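PDB 1XMA: predicted transcriptional regulator from Clostridium thermocellum, which probably represses or otherwise regulates transcription by binding DNA as a dimer through a winged helix-turn-helix domain, as other PadR-family regulators do. Local coordinates for residues G40-I45 with Y72-T77; T44-L49 with Y80-R85; L49-D54 with E113-Y118. All coordinates share one frame; numbering follows the deposited sequence. Where two conformers were deposited one is given.

Interaction 1 of 3, residues G40-I45 with Y72-T77; sequences GYVDTI and YVIKET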
loop_
_atom_site.group_PDB
_atom_site.type_symbol
_atom_site.label_atom_id
_atom_site.label_comp_id
_atom_site.label_asym_id
_atom_site.label_seq_id
_atom_site.Cartn_x
_atom_site.Cartn_y
_atom_site.Cartn_z
ATOM N N GLY B 40 -3.017 4.293 -2.858
ATOM C CA GLY B 40 -3.952 3.328 -3.418
ATOM C C GLY B 40 -5.365 3.325 -2.838
ATOM O O GLY B 40 -6.292 2.835 -3.490
ATOM N N TYR B 41 -5.551 3.879 -1.637
ATOM C CA TYR B 41 -6.854 3.747 -0.942
ATOM C C TYR B 41 -7.630 5.012 -0.619
ATOM O O TYR B 41 -8.730 4.937 -0.085
ATOM C CB TYR B 41 -6.735 2.794 0.259
ATOM C CG TYR B 41 -6.546 1.387 -0.265
ATOM C CD1 TYR B 41 -7.647 0.621 -0.672
ATOM C CD2 TYR B 41 -5.262 0.848 -0.431
ATOM C CE1 TYR B 41 -7.475 -0.660 -1.210
ATOM C CE2 TYR B 41 -5.077 -0.429 -0.968
ATOM C CZ TYR B 41 -6.183 -1.177 -1.347
ATOM O OH TYR B 41 -6.001 -2.430 -1.857
ATOM N N VAL B 42 -7.071 6.160 -0.995
ATOM C CA VAL B 42 -7.679 7.467 -0.769
ATOM C C VAL B 42 -9.132 7.468 -1.209
ATOM O O VAL B 42 -10.042 7.744 -0.395
ATOM C CB VAL B 42 -6.801 8.635 -1.467
ATOM C CG1 VAL B 42 -7.619 9.876 -1.840
ATOM C CG2 VAL B 42 -5.674 9.027 -0.581
ATOM N N ASP B 43 -9.364 7.134 -2.481
ATOM C CA ASP B 43 -10.724 7.132 -3.056
ATOM C C ASP B 43 -11.662 6.189 -2.327
ATOM O O ASP B 43 -12.830 6.530 -2.071
ATOM C CB ASP B 43 -10.686 6.780 -4.533
ATOM C CG ASP B 43 -9.950 7.828 -5.362
ATOM O OD1 ASP B 43 -9.407 8.784 -4.793
ATOM O OD2 ASP B 43 -9.905 7.694 -6.588
ATOM N N THR B 44 -11.153 4.999 -2.013
ATOM C CA THR B 44 -11.916 3.976 -1.301
ATOM C C THR B 44 -12.291 4.447 0.116
ATOM O O THR B 44 -13.402 4.216 0.555
ATOM C CB THR B 44 -11.111 2.657 -1.239
ATOM O OG1 THR B 44 -10.710 2.293 -2.570
ATOM C CG2 THR B 44 -11.935 1.516 -0.587
ATOM N N ILE B 45 -11.353 5.112 0.804
ATOM C CA ILE B 45 -11.609 5.742 2.110
ATOM C C ILE B 45 -12.687 6.862 2.049
ATOM O O ILE B 45 -13.525 6.965 2.920
ATOM C CB ILE B 45 -10.261 6.297 2.735
ATOM C CG1 ILE B 45 -9.318 5.142 3.114
ATOM C CG2 ILE B 45 -10.537 7.276 3.890
ATOM C CD1 ILE B 45 -7.944 5.567 3.676
ATOM N N TYR B 72 -3.762 9.231 10.142
ATOM C CA TYR B 72 -3.796 9.723 8.775
ATOM C C TYR B 72 -4.556 11.032 8.681
ATOM O O TYR B 72 -5.762 11.098 8.938
ATOM C CB TYR B 72 -4.305 8.636 7.807
ATOM C CG TYR B 72 -4.454 9.060 6.355
ATOM C CD1 TYR B 72 -3.476 9.837 5.720
ATOM C CD2 TYR B 72 -5.576 8.663 5.611
ATOM C CE1 TYR B 72 -3.618 10.240 4.382
ATOM C CE2 TYR B 72 -5.730 9.054 4.276
ATOM C CZ TYR B 72 -4.755 9.844 3.673
ATOM O OH TYR B 72 -4.911 10.217 2.356
ATOM N N VAL B 73 -3.810 12.087 8.356
ATOM C CA VAL B 73 -4.394 13.366 8.043
ATOM C C VAL B 73 -4.204 13.619 6.551
ATOM O O VAL B 73 -3.092 13.564 6.037
ATOM C CB VAL B 73 -3.856 14.536 8.968
ATOM C CG1 VAL B 73 -3.751 14.073 10.438
ATOM C CG2 VAL B 73 -2.500 15.061 8.501
ATOM N N ILE B 74 -5.302 13.849 5.849
ATOM C CA ILE B 74 -5.246 14.021 4.408
ATOM C C ILE B 74 -4.998 15.495 4.034
ATOM O O ILE B 74 -5.559 16.397 4.668
ATOM C CB ILE B 74 -6.517 13.423 3.713
ATOM C CG1 ILE B 74 -6.356 13.401 2.186
ATOM C CG2 ILE B 74 -7.809 14.136 4.177
ATOM C CD1 ILE B 74 -7.406 12.580 1.466
ATOM N N LYS B 75 -4.128 15.714 3.035
ATOM C CA LYS B 75 -3.855 17.041 2.440
ATOM C C LYS B 75 -5.089 17.530 1.685
ATOM O O LYS B 75 -5.775 16.727 1.031
ATOM C CB LYS B 75 -2.700 16.937 1.432
ATOM C CG LYS B 75 -1.291 17.177 1.963
ATOM C CD LYS B 75 -0.173 16.563 1.046
ATOM C CE LYS B 75 -0.352 16.873 -0.462
ATOM N NZ LYS B 75 -0.117 18.318 -0.834
ATOM N N GLU B 76 -5.358 18.837 1.748
ATOM C CA GLU B 76 -6.425 19.454 0.938
ATOM C C GLU B 76 -6.321 19.173 -0.562
ATOM O O GLU B 76 -7.326 18.875 -1.190
ATOM C CB GLU B 76 -6.537 20.970 1.184
ATOM C CG GLU B 76 -7.454 21.355 2.352
ATOM C CD GLU B 76 -7.843 22.847 2.355
ATOM O OE1 GLU B 76 -7.009 23.708 1.965
ATOM O OE2 GLU B 76 -8.990 23.154 2.757
ATOM N N THR B 77 -5.115 19.281 -1.131
ATOM C CA THR B 77 -4.904 19.014 -2.564
ATOM C C THR B 77 -5.195 17.556 -2.916
ATOM O O THR B 77 -5.835 17.278 -3.932
ATOM C CB THR B 77 -3.476 19.392 -3.056
ATOM O OG1 THR B 77 -2.493 18.656 -2.326
ATOM C CG2 THR B 77 -3.215 20.911 -2.914
#

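Interaction 2 of 3, residues T44-L49 with Y80-R85; sequences TIILSL and YSAFAR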
loop_
_atom_site.group_PDB
_atom_site.type_symbol
_atom_site.label_atom_id
_atom_site.label_comp_id
_atom_site.label_asym_id
_atom_site.label_seq_id
_atom_site.Cartn_x
_atom_site.Cartn_y
_atom_site.Cartn_z
ATOM N N THR B 44 -11.153 4.999 -2.013
ATOM C CA THR B 44 -11.916 3.976 -1.301
ATOM C C THR B 44 -12.291 4.447 0.116
ATOM O O THR B 44 -13.402 4.216 0.555
ATOM C CB THR B 44 -11.111 2.657 -1.239
ATOM O OG1 THR B 44 -10.710 2.293 -2.570
ATOM C CG2 THR B 44 -11.935 1.516 -0.587
ATOM N N ILE B 45 -11.353 5.112 0.804
ATOM C CA ILE B 45 -11.609 5.742 2.110
ATOM C C ILE B 45 -12.687 6.862 2.049
ATOM O O ILE B 45 -13.525 6.965 2.920
ATOM C CB ILE B 45 -10.261 6.297 2.735
ATOM C CG1 ILE B 45 -9.318 5.142 3.114
ATOM C CG2 ILE B 45 -10.537 7.276 3.890
ATOM C CD1 ILE B 45 -7.944 5.567 3.676
ATOM N N ILE B 46 -12.644 7.696 1.016
ATOM C CA ILE B 46 -13.653 8.740 0.805
ATOM C C ILE B 46 -15.012 8.155 0.469
ATOM O O ILE B 46 -16.025 8.616 0.990
ATOM C CB ILE B 46 -13.242 9.757 -0.292
ATOM C CG1 ILE B 46 -12.080 10.632 0.213
ATOM C CG2 ILE B 46 -14.457 10.633 -0.694
ATOM C CD1 ILE B 46 -11.217 11.233 -0.887
ATOM N N LEU B 47 -15.024 7.123 -0.374
ATOM C CA LEU B 47 -16.242 6.381 -0.696
ATOM C C LEU B 47 -16.847 5.704 0.528
ATOM O O LEU B 47 -18.078 5.681 0.709
ATOM C CB LEU B 47 -15.950 5.340 -1.783
ATOM C CG LEU B 47 -15.606 5.895 -3.172
ATOM C CD1 LEU B 47 -15.263 4.765 -4.101
ATOM C CD2 LEU B 47 -16.755 6.776 -3.749
ATOM N N SER B 48 -15.972 5.153 1.359
ATOM C CA SER B 48 -16.360 4.493 2.583
ATOM C C SER B 48 -17.144 5.443 3.519
ATOM O O SER B 48 -18.169 5.063 4.087
ATOM C CB SER B 48 -15.105 3.974 3.277
ATOM O OG SER B 48 -15.418 3.448 4.528
ATOM N N LEU B 49 -16.658 6.671 3.661
ATOM C CA LEU B 49 -17.360 7.687 4.441
ATOM C C LEU B 49 -18.695 8.111 3.825
ATOM O O LEU B 49 -19.668 8.373 4.555
ATOM C CB LEU B 49 -16.473 8.902 4.694
ATOM C CG LEU B 49 -15.404 8.660 5.765
ATOM C CD1 LEU B 49 -14.307 9.743 5.711
ATOM C CD2 LEU B 49 -16.023 8.581 7.157
ATOM N N TYR B 80 -9.177 17.220 -2.566
ATOM C CA TYR B 80 -9.979 17.893 -3.588
ATOM C C TYR B 80 -9.723 17.429 -5.028
ATOM O O TYR B 80 -10.629 17.502 -5.868
ATOM C CB TYR B 80 -9.971 19.416 -3.410
ATOM C CG TYR B 80 -10.720 19.830 -2.136
ATOM C CD1 TYR B 80 -10.045 19.979 -0.920
ATOM C CD2 TYR B 80 -12.105 20.033 -2.145
ATOM C CE1 TYR B 80 -10.720 20.339 0.252
ATOM C CE2 TYR B 80 -12.792 20.394 -0.979
ATOM C CZ TYR B 80 -12.096 20.549 0.214
ATOM O OH TYR B 80 -12.780 20.907 1.377
ATOM N N SER B 81 -8.538 16.895 -5.312
ATOM C CA SER B 81 -8.378 16.202 -6.609
ATOM C C SER B 81 -9.016 14.807 -6.628
ATOM O O SER B 81 -9.358 14.283 -7.697
ATOM C CB SER B 81 -6.916 16.165 -7.077
ATOM O OG SER B 81 -6.091 15.613 -6.096
ATOM N N ALA B 82 -9.190 14.210 -5.443
ATOM C CA ALA B 82 -9.900 12.930 -5.325
ATOM C C ALA B 82 -11.398 13.081 -5.625
ATOM O O ALA B 82 -11.972 12.275 -6.373
ATOM C CB ALA B 82 -9.662 12.303 -3.951
ATOM N N PHE B 83 -12.031 14.110 -5.055
ATOM C CA PHE B 83 -13.433 14.432 -5.372
ATOM C C PHE B 83 -13.628 14.593 -6.875
ATOM O O PHE B 83 -14.576 14.033 -7.461
ATOM C CB PHE B 83 -13.859 15.739 -4.706
ATOM C CG PHE B 83 -14.091 15.639 -3.229
ATOM C CD1 PHE B 83 -13.678 16.684 -2.382
ATOM C CD2 PHE B 83 -14.743 14.521 -2.666
ATOM C CE1 PHE B 83 -13.896 16.623 -0.981
ATOM C CE2 PHE B 83 -14.974 14.441 -1.264
ATOM C CZ PHE B 83 -14.552 15.501 -0.422
ATOM N N ALA B 84 -12.719 15.367 -7.484
ATOM C CA ALA B 84 -12.758 15.662 -8.912
ATOM C C ALA B 84 -12.721 14.366 -9.722
ATOM O O ALA B 84 -13.601 14.136 -10.544
ATOM C CB ALA B 84 -11.598 16.619 -9.304
ATOM N N ARG B 85 -11.707 13.525 -9.450
ATOM C CA ARG B 85 -11.558 12.176 -10.034
ATOM C C ARG B 85 -12.748 11.264 -9.761
ATOM O O ARG B 85 -13.216 10.582 -10.663
ATOM C CB ARG B 85 -10.272 11.509 -9.508
ATOM C CG ARG B 85 -10.077 10.033 -9.932
ATOM C CD ARG B 85 -9.061 9.311 -9.040
ATOM N NE ARG B 85 -7.917 10.163 -8.780
ATOM C CZ ARG B 85 -7.505 10.556 -7.591
ATOM N NH1 ARG B 85 -8.113 10.141 -6.495
ATOM N NH2 ARG B 85 -6.456 11.365 -7.505
#

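Interaction 3 of 3, residues L49-D54 with E113-Y118; sequences LLIEGD and EGIKYY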
loop_
_atom_site.group_PDB
_atom_site.type_symbol
_atom_site.label_atom_id
_atom_site.label_comp_id
_atom_site.label_asym_id
_atom_site.label_seq_id
_atom_site.Cartn_x
_atom_site.Cartn_y
_atom_site.Cartn_z
ATOM N N LEU B 49 -16.658 6.671 3.661
ATOM C CA LEU B 49 -17.360 7.687 4.441
ATOM C C LEU B 49 -18.695 8.111 3.825
ATOM O O LEU B 49 -19.668 8.373 4.555
ATOM C CB LEU B 49 -16.473 8.902 4.694
ATOM C CG LEU B 49 -15.404 8.660 5.765
ATOM C CD1 LEU B 49 -14.307 9.743 5.711
ATOM C CD2 LEU B 49 -16.023 8.581 7.157
ATOM N N LEU B 50 -18.742 8.154 2.492
ATOM C CA LEU B 50 -19.963 8.508 1.781
ATOM C C LEU B 50 -21.027 7.416 1.843
ATOM O O LEU B 50 -22.219 7.706 1.740
ATOM C CB LEU B 50 -19.654 8.916 0.332
ATOM C CG LEU B 50 -18.905 10.256 0.277
ATOM C CD1 LEU B 50 -18.391 10.563 -1.125
ATOM C CD2 LEU B 50 -19.769 11.409 0.820
ATOM N N ILE B 51 -20.606 6.164 2.030
ATOM C CA ILE B 51 -21.566 5.073 2.281
ATOM C C ILE B 51 -22.307 5.241 3.643
ATOM O O ILE B 51 -23.485 4.871 3.776
ATOM C CB ILE B 51 -20.895 3.684 2.155
ATOM C CG1 ILE B 51 -20.479 3.445 0.703
ATOM C CG2 ILE B 51 -21.837 2.579 2.651
ATOM C CD1 ILE B 51 -19.425 2.374 0.499
ATOM N N GLU B 52 -21.608 5.795 4.632
ATOM C CA GLU B 52 -22.209 6.153 5.907
ATOM C C GLU B 52 -23.203 7.323 5.774
ATOM O O GLU B 52 -24.275 7.300 6.355
ATOM C CB GLU B 52 -21.126 6.513 6.916
ATOM C CG GLU B 52 -20.262 5.358 7.366
ATOM C CD GLU B 52 -19.126 5.814 8.263
ATOM O OE1 GLU B 52 -19.160 6.979 8.713
ATOM O OE2 GLU B 52 -18.198 5.019 8.520
ATOM N N GLY B 53 -22.825 8.352 5.022
ATOM C CA GLY B 53 -23.744 9.421 4.666
ATOM C C GLY B 53 -23.112 10.455 3.760
ATOM O O GLY B 53 -21.884 10.609 3.742
ATOM N N ASP B 54 -23.960 11.154 3.001
ATOM C CA ASP B 54 -23.580 12.376 2.299
ATOM C C ASP B 54 -22.682 13.239 3.171
ATOM O O ASP B 54 -22.898 13.375 4.381
ATOM C CB ASP B 54 -24.817 13.181 1.867
ATOM C CG ASP B 54 -25.690 12.430 0.883
ATOM O OD1 ASP B 54 -25.362 11.268 0.558
ATOM O OD2 ASP B 54 -26.712 12.995 0.427
ATOM N N GLU B 113 -22.420 3.024 -8.992
ATOM C CA GLU B 113 -21.168 2.698 -9.680
ATOM C C GLU B 113 -19.967 2.891 -8.749
ATOM O O GLU B 113 -18.926 2.231 -8.903
ATOM C CB GLU B 113 -21.014 3.543 -10.964
ATOM C CG GLU B 113 -22.227 3.442 -11.955
ATOM C CD GLU B 113 -23.464 4.276 -11.534
ATOM O OE1 GLU B 113 -23.341 5.150 -10.672
ATOM O OE2 GLU B 113 -24.565 4.055 -12.078
ATOM N N GLY B 114 -20.136 3.788 -7.776
ATOM C CA GLY B 114 -19.135 4.068 -6.767
ATOM C C GLY B 114 -19.124 3.038 -5.676
ATOM O O GLY B 114 -18.094 2.792 -5.077
ATOM N N ILE B 115 -20.286 2.446 -5.405
ATOM C CA ILE B 115 -20.413 1.366 -4.414
ATOM C C ILE B 115 -19.722 0.099 -4.933
ATOM O O ILE B 115 -19.090 -0.624 -4.171
ATOM C CB ILE B 115 -21.904 1.103 -4.059
ATOM C CG1 ILE B 115 -22.384 2.118 -3.031
ATOM C CG2 ILE B 115 -22.121 -0.312 -3.494
ATOM C CD1 ILE B 115 -23.848 2.447 -3.131
ATOM N N LYS B 116 -19.844 -0.135 -6.239
ATOM C CA LYS B 116 -19.229 -1.267 -6.913
ATOM C C LYS B 116 -17.706 -1.132 -7.025
ATOM O O LYS B 116 -16.975 -2.124 -6.878
ATOM C CB LYS B 116 -19.865 -1.480 -8.301
ATOM N N TYR B 117 -17.225 0.082 -7.296
ATOM C CA TYR B 117 -15.792 0.347 -7.245
ATOM C C TYR B 117 -15.236 0.107 -5.832
ATOM O O TYR B 117 -14.135 -0.454 -5.668
ATOM C CB TYR B 117 -15.492 1.755 -7.704
ATOM C CG TYR B 117 -14.051 2.229 -7.471
ATOM C CD1 TYR B 117 -13.740 3.016 -6.375
ATOM C CD2 TYR B 117 -13.013 1.916 -8.378
ATOM C CE1 TYR B 117 -12.459 3.482 -6.151
ATOM C CE2 TYR B 117 -11.683 2.391 -8.166
ATOM C CZ TYR B 117 -11.429 3.180 -7.040
ATOM O OH TYR B 117 -10.158 3.665 -6.762
ATOM N N TYR B 118 -15.994 0.542 -4.825
ATOM C CA TYR B 118 -15.629 0.345 -3.430
ATOM C C TYR B 118 -15.482 -1.149 -3.098
ATOM O O TYR B 118 -14.504 -1.560 -2.448
ATOM C CB TYR B 118 -16.672 1.012 -2.507
ATOM C CG TYR B 118 -16.487 0.661 -1.042
ATOM C CD1 TYR B 118 -15.593 1.379 -0.233
ATOM C CD2 TYR B 118 -17.186 -0.416 -0.467
ATOM C CE1 TYR B 118 -15.408 1.026 1.131
ATOM C CE2 TYR B 118 -17.022 -0.755 0.863
ATOM C CZ TYR B 118 -16.127 -0.033 1.660
ATOM O OH TYR B 118 -15.970 -0.388 2.981
#

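Interaction 1 of 3, residues G40-I45 with Y72-T77
On helix 35-52, Val42 leans on Tyr72 and Ile74 in the chain that leads into helix 76-88, and Ile45, one turn on, leans on Tyr72. Val42 comes first and divides its two methyls between the partners. CG2 of Val42 sits close against the phenol end of Tyr72, 3.3 Å from OH, while its CG1 reaches CD1 of Ile74 at 4.3 Å. A branched valine suits this place because each methyl can serve a different neighbour without a long side chain between the backbones. At Ile45 the longer branch does the work: CD1 meets CE2 of Tyr72 at 4.2 Å, farther back along the ring from the hydroxyl. The tyrosine spans both positions because CG stands anti to the backbone N (chi1 177°), sending the ring from the loop toward the helix. Helix 57-67 supports the same apolar cluster through Ile64, which touches both Tyr72 and Ile74, and Leu79 of helix 76-88 also packs on Ile74. Val131 and Phe135 of the second subunit lie against Tyr72 and Ile45, so helix 35-52, the 57-67 to 76-88 connection (probably the turn of a helix-turn-helix) and the dimer interface converge here.

Interaction 2 of 3, residues T44-L49 with Y80-R85
Ile46 and Ala82 mark the nearest approach of the two helix backbones, their CA atoms 8.3 Å apart, a separation that one side chain bridges by resting against a small residue on the other helix. Ile46 supplies that side chain. It points toward helix 76-88, with CG1 beside the backbone N (chi1 -70°) and CG2 beside the carbonyl carbon, which spreads the two branches toward Ala82 and Phe83. CD1 of Ile46 meets CB of Ala82 at 3.6 Å, a snug apolar contact in which alanine's single methyl offers a low surface and lets the isoleucine end come near the helix. CG2 of Ile46 touches CE2 of Phe83 at 3.9 Å, with the two side chains running roughly at right angles to one another. The phenyl starts from a helix position that does not face helix 35-52 directly, but its length carries the ring back within range of the isoleucine methyl. All three residues are buried and the contact is wholly apolar, as suits the core of a probable winged helix-turn-helix domain. A branched aliphatic chain set against one small and one large neighbour bridges the two helices without any polar group to satisfy. The surroundings extend this core. Leu79 and Leu86 of helix 76-88 also pack on Ile46, one on each side of Ala82 in sequence, while Val42 from the preceding turn of helix 35-52 joins it on Ala82. The Phe83 ring stacks with Tyr108 of strand 106-110 and touches Ile60 of helix 57-67, and thus links this helix pair to both of those elements.

Interaction 3 of 3, residues L49-D54 with E113-Y118
Torsions in Ile51 and Tyr118 bring a methyl over an aromatic face: the isoleucine chain runs extended to CD1 (chi2 160°), and the tyrosine has CG anti to its own N (chi1 171°), which turns the ring toward the end of helix 35-52. CD1 of Ile51 stands 3.8 Å from the centroid of the Tyr118 ring and 14° off its normal, a CH-pi contact; its nearest ring atoms include CD2 of Tyr118 at 3.7 Å. Isoleucine suits the place because CG1 of Ile51, on the way to the ring, also passes CG1 of Ile115 at 4.4 Å, one turn earlier on helix 112-135. Tyrosine pairs an apolar face for Ile51 with a hydroxyl that hydrogen-bonds to Phe135 O and Lys137 N of the second subunit, so the ring face and the hydroxyl are both engaged. Ile110 of strand 106-110 packs on both isoleucines. Nearby, Glu52 and Lys67 form a mercury site. The contact fastens the last turn of helix 35-52 to the beginning of the long C-terminal helix, an arrangement consistent with PadR-family regulators, in which a winged helix-turn-helix domain is joined to a helix used for dimerisation.

Helix 35-52 is the common partner, with its successive turns used in order along the chain. Interaction 1 closes a loop holding helix 57-67, bringing 72-77 back to 40-45. Interaction 2 starts from an overlapping stretch, sharing Thr44 and Ile45, and returns about two turns into helix 76-88. The two abut where Asp43 packs on Ala82 CB. Interaction 3 closes the longest loop, which also takes in helix 76-88 and the two wing strands, and its segments alternate with those of both others. Leu47, of segment 44-49, packs on Tyr117 of segment 113-118. Together they bind the helix-turn-helix region and the C-terminal helix to the first helix.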